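Side-chain contacts in YchF GTP-binding protein (Schizosaccharomyces pombe, PDB 1NI3), which hydrolyses ATP, and GTP with lower efficiency, and negatively regulates the G2/M transition of the cell cycle: residues S34-A39 with S292-I297; K244-I249 with D260-M265. One frame throughout, in Å; residues are numbered along the deposited sequence.

From the N terminus the chain first passes through 34-39, on helix 33-42, whose contact waits 252 residues for its second half. Interaction 2 falls entirely within that interval: 244-249 opens it and 260-265 closes it after only ten intervening residues. The chain then reaches 292-297, at the start of helix 294-304, and completes interaction 1, so the two contacts nest and do not cross. Strand 262-265 lies between helix 246-254 and helix 294-304: Leu262 and Pro264 face the former, whereas Ile263 CD1 lies 3.8 Å from Lys296 CG on the latter. Interaction 1 thus joins helices 33-42 and 294-304 on one face, and interaction 2 sets helix 246-254 on the other.

Interaction 1 (S34-A39 with S292-I297). With SO4 (sulfate ion), chain B.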
loop_
_atom_site.group_PDB
_atom_site.type_symbol
_atom_site.label_atom_id
_atom_site.label_comp_id
_atom_site.label_asym_id
_atom_site.label_seq_id
_atom_site.Cartn_x
_atom_site.Cartn_y
_atom_site.Cartn_z
ATOM N N SER A 34 11.835 -0.999 -13.109
ATOM C CA SER A 34 11.519 0.071 -14.045
ATOM C C SER A 34 10.501 -0.345 -15.072
ATOM O O SER A 34 9.617 0.432 -15.437
ATOM C CB SER A 34 12.780 0.540 -14.761
ATOM O OG SER A 34 13.691 1.124 -13.837
ATOM N N THR A 35 10.632 -1.570 -15.561
ATOM C CA THR A 35 9.693 -2.070 -16.551
ATOM C C THR A 35 8.325 -2.295 -15.919
ATOM O O THR A 35 7.314 -2.131 -16.595
ATOM C CB THR A 35 10.196 -3.373 -17.176
ATOM O OG1 THR A 35 11.154 -3.978 -16.294
ATOM C CG2 THR A 35 10.848 -3.090 -18.519
ATOM N N PHE A 36 8.300 -2.653 -14.632
ATOM C CA PHE A 36 7.051 -2.876 -13.917
ATOM C C PHE A 36 6.328 -1.557 -13.771
ATOM O O PHE A 36 5.116 -1.472 -13.986
ATOM C CB PHE A 36 7.310 -3.467 -12.529
ATOM C CG PHE A 36 6.051 -3.679 -11.726
ATOM C CD1 PHE A 36 4.976 -4.376 -12.273
ATOM C CD2 PHE A 36 5.925 -3.166 -10.433
ATOM C CE1 PHE A 36 3.774 -4.542 -11.544
ATOM C CE2 PHE A 36 4.732 -3.324 -9.691
ATOM C CZ PHE A 36 3.660 -4.018 -10.245
ATOM N N PHE A 37 7.084 -0.530 -13.406
ATOM C CA PHE A 37 6.523 0.801 -13.237
ATOM C C PHE A 37 5.966 1.334 -14.557
ATOM O O PHE A 37 4.794 1.713 -14.641
ATOM C CB PHE A 37 7.587 1.763 -12.724
ATOM C CG PHE A 37 7.061 3.118 -12.412
ATOM C CD1 PHE A 37 6.395 3.358 -11.219
ATOM C CD2 PHE A 37 7.182 4.146 -13.329
ATOM C CE1 PHE A 37 5.857 4.616 -10.943
ATOM C CE2 PHE A 37 6.651 5.401 -13.066
ATOM C CZ PHE A 37 5.985 5.633 -11.872
ATOM N N ARG A 38 6.805 1.348 -15.590
ATOM C CA ARG A 38 6.366 1.835 -16.891
ATOM C C ARG A 38 5.109 1.091 -17.334
ATOM O O ARG A 38 4.250 1.654 -18.008
ATOM C CB ARG A 38 7.480 1.677 -17.935
ATOM C CG ARG A 38 7.201 2.427 -19.245
ATOM C CD ARG A 38 8.166 2.038 -20.359
ATOM N NE ARG A 38 9.528 2.487 -20.088
ATOM C CZ ARG A 38 9.937 3.750 -20.184
ATOM N NH1 ARG A 38 9.086 4.701 -20.551
ATOM N NH2 ARG A 38 11.199 4.066 -19.916
ATOM N N ALA A 39 5.012 -0.179 -16.951
ATOM C CA ALA A 39 3.855 -1.022 -17.285
ATOM C C ALA A 39 2.598 -0.467 -16.619
ATOM O O ALA A 39 1.561 -0.273 -17.262
ATOM C CB ALA A 39 4.093 -2.444 -16.803
ATOM N N SER A 292 -4.630 -10.618 -15.761
ATOM C CA SER A 292 -3.653 -9.635 -15.311
ATOM C C SER A 292 -3.656 -9.500 -13.792
ATOM O O SER A 292 -4.718 -9.403 -13.179
ATOM C CB SER A 292 -3.955 -8.269 -15.920
ATOM O OG SER A 292 -3.187 -7.275 -15.253
HETATM N N MSE A 293 -2.473 -9.479 -13.191
HETATM C CA MSE A 293 -2.366 -9.347 -11.753
HETATM C C MSE A 293 -2.441 -7.916 -11.234
HETATM O O MSE A 293 -2.571 -7.705 -10.030
HETATM C CB MSE A 293 -1.059 -9.970 -11.282
HETATM C CG MSE A 293 -0.933 -11.374 -11.715
HETATM SE SE MSE A 293 -2.431 -12.321 -10.949
HETATM C CE MSE A 293 -1.478 -13.126 -9.463
ATOM N N LEU A 294 -2.354 -6.927 -12.120
ATOM C CA LEU A 294 -2.412 -5.542 -11.668
ATOM C C LEU A 294 -3.531 -5.349 -10.665
ATOM O O LEU A 294 -3.267 -5.078 -9.498
ATOM C CB LEU A 294 -2.622 -4.578 -12.839
ATOM C CG LEU A 294 -1.352 -4.408 -13.659
ATOM C CD1 LEU A 294 -1.542 -3.358 -14.735
ATOM C CD2 LEU A 294 -0.228 -4.013 -12.713
ATOM N N PRO A 295 -4.789 -5.531 -11.100
ATOM C CA PRO A 295 -5.908 -5.350 -10.180
ATOM C C PRO A 295 -5.562 -5.934 -8.827
ATOM O O PRO A 295 -5.552 -5.218 -7.843
ATOM C CB PRO A 295 -7.045 -6.063 -10.888
ATOM C CG PRO A 295 -6.328 -7.127 -11.678
ATOM C CD PRO A 295 -5.183 -6.368 -12.249
ATOM N N LYS A 296 -5.258 -7.224 -8.775
ATOM C CA LYS A 296 -4.902 -7.848 -7.507
ATOM C C LYS A 296 -3.799 -7.068 -6.805
ATOM O O LYS A 296 -3.937 -6.733 -5.626
ATOM C CB LYS A 296 -4.413 -9.272 -7.721
ATOM C CG LYS A 296 -3.818 -9.921 -6.487
ATOM C CD LYS A 296 -4.887 -10.178 -5.437
ATOM C CE LYS A 296 -4.397 -11.099 -4.307
ATOM N NZ LYS A 296 -4.144 -12.526 -4.733
ATOM N N ILE A 297 -2.699 -6.778 -7.501
ATOM C CA ILE A 297 -1.624 -6.026 -6.860
ATOM C C ILE A 297 -2.155 -4.733 -6.235
ATOM O O ILE A 297 -2.071 -4.554 -5.016
ATOM C CB ILE A 297 -0.508 -5.696 -7.860
ATOM C CG1 ILE A 297 0.249 -6.975 -8.245
ATOM C CG2 ILE A 297 0.463 -4.681 -7.251
ATOM C CD1 ILE A 297 1.250 -6.804 -9.338
HETATM S S SO4 B . 15.413 -3.113 -12.533
HETATM O O1 SO4 B . 15.017 -3.499 -11.166
HETATM O O2 SO4 B . 14.492 -2.077 -13.049
HETATM O O3 SO4 B . 15.384 -4.300 -13.410
HETATM O O4 SO4 B . 16.783 -2.563 -12.507
#
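Sulfate atom O2 is held twice by Ser34: its backbone N donates a nearly straight bond (2.9 Å, N-H...O2 angle 172°), and its OG adds a weak one at 3.4 Å to the same O2. The backbone amides of Asn30, Val31 and Gly32 and the NZ of Lys33 also bind this anion, which probably came from the crystallisation liquor. This amide nest with a lysine, between strand 22-27 and helix 33-42 and carrying Gly27, Gly32, Lys33 and Ser34, fits a Walker A P-loop, and the site agrees with the predicted ATP-binding residues. Ser34 probably also binds magnesium, as in related proteins.

Two residues further along the helix, Phe36 carries the packing with 292-297. It has CG anti to the backbone N (chi1 178°), which swings the phenyl group off the helix towards helix 294-304. There Ile297 approaches from the opposite direction and sets CD1 against the far end of the ring, 3.8 Å from CZ. Leu294 supplies a second, looser apolar touch through one methyl branch, CD2, at 4.2 Å from Phe36 CE1. All three residues are buried. Met265, Leu230 and Val267 also touch the phenylalanine, so the ring links the P-loop helix both to the central sheet and to helix 267-273.

The start of helix 294-304 is fixed by polar bonds of its own. Ser292 OG accepts from Leu294 N, a capping bond of 3.3 Å with an N-H...OG angle of 149°. The carboxylate of Glu270 adds two more bonds, OE1 with Ser292 OG and OE2 with the backbone N of Met293.

Interaction 2 (K244-I249 with D260-M265); sequences KYLPKI and DTLIPM
Leu246 and Leu262 both have CG anti to the backbone N (chi1 -168° and -165°), which carries both side chains into the gap between helix and strand. Leu246 then turns at CG (chi2 49°), and its CD1 meets two partners: Leu262 CD2 and Pro264 CB, each 4.3 Å away. The surroundings are a beta-alpha-beta crossover of the P-loop NTPase fold, in which strand 227-232 is followed by helix 246-254 and then by strand 262-265, parallel to the first. Backbone bonds from Ile263 to Tyr229 and Val231, and from Met265 to Val231, join the two strands.

The helix and the strand run in roughly opposite senses here, as the pairing of residues indicates: Leu246 lies nearest Pro264, with their CA atoms 7.8 Å apart, while Ile249, one turn later, lies nearest Leu262, earlier in the strand, at 9.2 Å between CA atoms. With the backbones this far apart, the contact is made by apolar side chains alone, and it is only partly buried. Pro264 also touches Met233, a predicted ATP-binding residue, which probably places this end of the packing near the nucleotide site. Ile249 is buried, touching Val231 of the neighbouring strand and Pro140 and Leu144 of helix 140-168.

Leu262 divides its two branches between two helix residues one turn apart: CD2 goes to Leu246, whereas CD1 faces CG2 of Ile249 at 4.5 Å.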
loop_
_atom_site.group_PDB
_atom_site.type_symbol
_atom_site.label_atom_id
_atom_site.label_comp_id
_atom_site.label_asym_id
_atom_site.label_seq_id
_atom_site.Cartn_x
_atom_site.Cartn_y
_atom_site.Cartn_z
ATOM N N LYS A 244 10.577 -21.950 -11.263
ATOM C CA LYS A 244 11.752 -22.643 -10.756
ATOM C C LYS A 244 12.081 -22.251 -9.322
ATOM O O LYS A 244 12.469 -23.103 -8.520
ATOM C CB LYS A 244 12.950 -22.350 -11.666
ATOM C CG LYS A 244 14.315 -22.735 -11.110
ATOM C CD LYS A 244 15.430 -22.320 -12.078
ATOM C CE LYS A 244 16.821 -22.583 -11.504
ATOM N NZ LYS A 244 17.923 -22.045 -12.362
ATOM N N TYR A 245 11.919 -20.972 -8.989
ATOM C CA TYR A 245 12.235 -20.503 -7.641
ATOM C C TYR A 245 11.017 -20.282 -6.754
ATOM O O TYR A 245 11.143 -20.179 -5.531
ATOM C CB TYR A 245 13.018 -19.193 -7.709
ATOM C CG TYR A 245 14.146 -19.171 -8.715
ATOM C CD1 TYR A 245 13.900 -18.922 -10.064
ATOM C CD2 TYR A 245 15.468 -19.365 -8.310
ATOM C CE1 TYR A 245 14.944 -18.858 -10.985
ATOM C CE2 TYR A 245 16.517 -19.308 -9.219
ATOM C CZ TYR A 245 16.251 -19.053 -10.554
ATOM O OH TYR A 245 17.299 -18.998 -11.447
ATOM N N LEU A 246 9.843 -20.215 -7.367
ATOM C CA LEU A 246 8.610 -19.965 -6.631
ATOM C C LEU A 246 8.461 -20.739 -5.321
ATOM O O LEU A 246 8.375 -20.129 -4.252
ATOM C CB LEU A 246 7.402 -20.223 -7.533
ATOM C CG LEU A 246 6.044 -19.748 -7.024
ATOM C CD1 LEU A 246 6.125 -18.312 -6.535
ATOM C CD2 LEU A 246 5.033 -19.871 -8.141
ATOM N N PRO A 247 8.445 -22.085 -5.379
ATOM C CA PRO A 247 8.295 -22.855 -4.139
ATOM C C PRO A 247 9.281 -22.435 -3.057
ATOM O O PRO A 247 8.907 -22.228 -1.908
ATOM C CB PRO A 247 8.498 -24.296 -4.602
ATOM C CG PRO A 247 9.475 -24.144 -5.734
ATOM C CD PRO A 247 8.902 -22.952 -6.480
ATOM N N LYS A 248 10.543 -22.296 -3.441
ATOM C CA LYS A 248 11.586 -21.908 -2.511
ATOM C C LYS A 248 11.252 -20.562 -1.881
ATOM O O LYS A 248 11.135 -20.452 -0.663
ATOM C CB LYS A 248 12.924 -21.841 -3.251
ATOM C CG LYS A 248 13.088 -22.960 -4.294
ATOM C CD LYS A 248 14.554 -23.217 -4.669
ATOM C CE LYS A 248 15.336 -23.817 -3.500
ATOM N NZ LYS A 248 16.783 -24.016 -3.799
ATOM N N ILE A 249 11.086 -19.549 -2.726
ATOM C CA ILE A 249 10.750 -18.191 -2.287
ATOM C C ILE A 249 9.589 -18.190 -1.293
ATOM O O ILE A 249 9.626 -17.511 -0.261
ATOM C CB ILE A 249 10.353 -17.294 -3.485
ATOM C CG1 ILE A 249 11.569 -17.036 -4.376
ATOM C CG2 ILE A 249 9.760 -15.982 -2.988
ATOM C CD1 ILE A 249 11.248 -16.244 -5.605
ATOM N N ASP A 260 3.026 -11.779 5.087
ATOM C CA ASP A 260 3.141 -10.922 3.916
ATOM C C ASP A 260 2.644 -11.583 2.632
ATOM O O ASP A 260 2.942 -12.740 2.342
ATOM C CB ASP A 260 4.584 -10.471 3.768
ATOM C CG ASP A 260 5.063 -9.723 4.984
ATOM O OD1 ASP A 260 4.493 -8.647 5.281
ATOM O OD2 ASP A 260 5.987 -10.211 5.661
ATOM N N THR A 261 1.869 -10.826 1.871
ATOM C CA THR A 261 1.302 -11.309 0.631
ATOM C C THR A 261 2.351 -11.617 -0.407
ATOM O O THR A 261 3.320 -10.875 -0.575
ATOM C CB THR A 261 0.372 -10.280 0.013
ATOM O OG1 THR A 261 -0.561 -9.831 0.998
ATOM C CG2 THR A 261 -0.369 -10.887 -1.170
ATOM N N LEU A 262 2.133 -12.704 -1.131
ATOM C CA LEU A 262 3.051 -13.121 -2.174
ATOM C C LEU A 262 2.276 -13.250 -3.487
ATOM O O LEU A 262 1.465 -14.157 -3.661
ATOM C CB LEU A 262 3.680 -14.446 -1.757
ATOM C CG LEU A 262 4.923 -14.931 -2.484
ATOM C CD1 LEU A 262 5.444 -16.191 -1.814
ATOM C CD2 LEU A 262 4.585 -15.199 -3.927
ATOM N N ILE A 263 2.541 -12.330 -4.411
ATOM C CA ILE A 263 1.862 -12.296 -5.705
ATOM C C ILE A 263 2.747 -12.688 -6.895
ATOM O O ILE A 263 3.501 -11.856 -7.398
ATOM C CB ILE A 263 1.310 -10.872 -5.985
ATOM C CG1 ILE A 263 0.307 -10.473 -4.899
ATOM C CG2 ILE A 263 0.681 -10.822 -7.363
ATOM C CD1 ILE A 263 -0.377 -9.124 -5.149
ATOM N N PRO A 264 2.655 -13.944 -7.374
ATOM C CA PRO A 264 3.480 -14.355 -8.515
ATOM C C PRO A 264 2.964 -13.616 -9.734
ATOM O O PRO A 264 1.767 -13.634 -10.017
ATOM C CB PRO A 264 3.225 -15.844 -8.589
ATOM C CG PRO A 264 1.794 -15.938 -8.192
ATOM C CD PRO A 264 1.745 -15.032 -6.974
HETATM N N MSE A 265 3.872 -12.982 -10.462
HETATM C CA MSE A 265 3.503 -12.193 -11.631
HETATM C C MSE A 265 4.532 -12.312 -12.748
HETATM O O MSE A 265 5.474 -13.086 -12.664
HETATM C CB MSE A 265 3.456 -10.742 -11.226
HETATM C CG MSE A 265 4.842 -10.202 -10.953
HETATM SE SE MSE A 265 4.766 -8.276 -11.015
HETATM C CE MSE A 265 4.206 -8.153 -12.885
#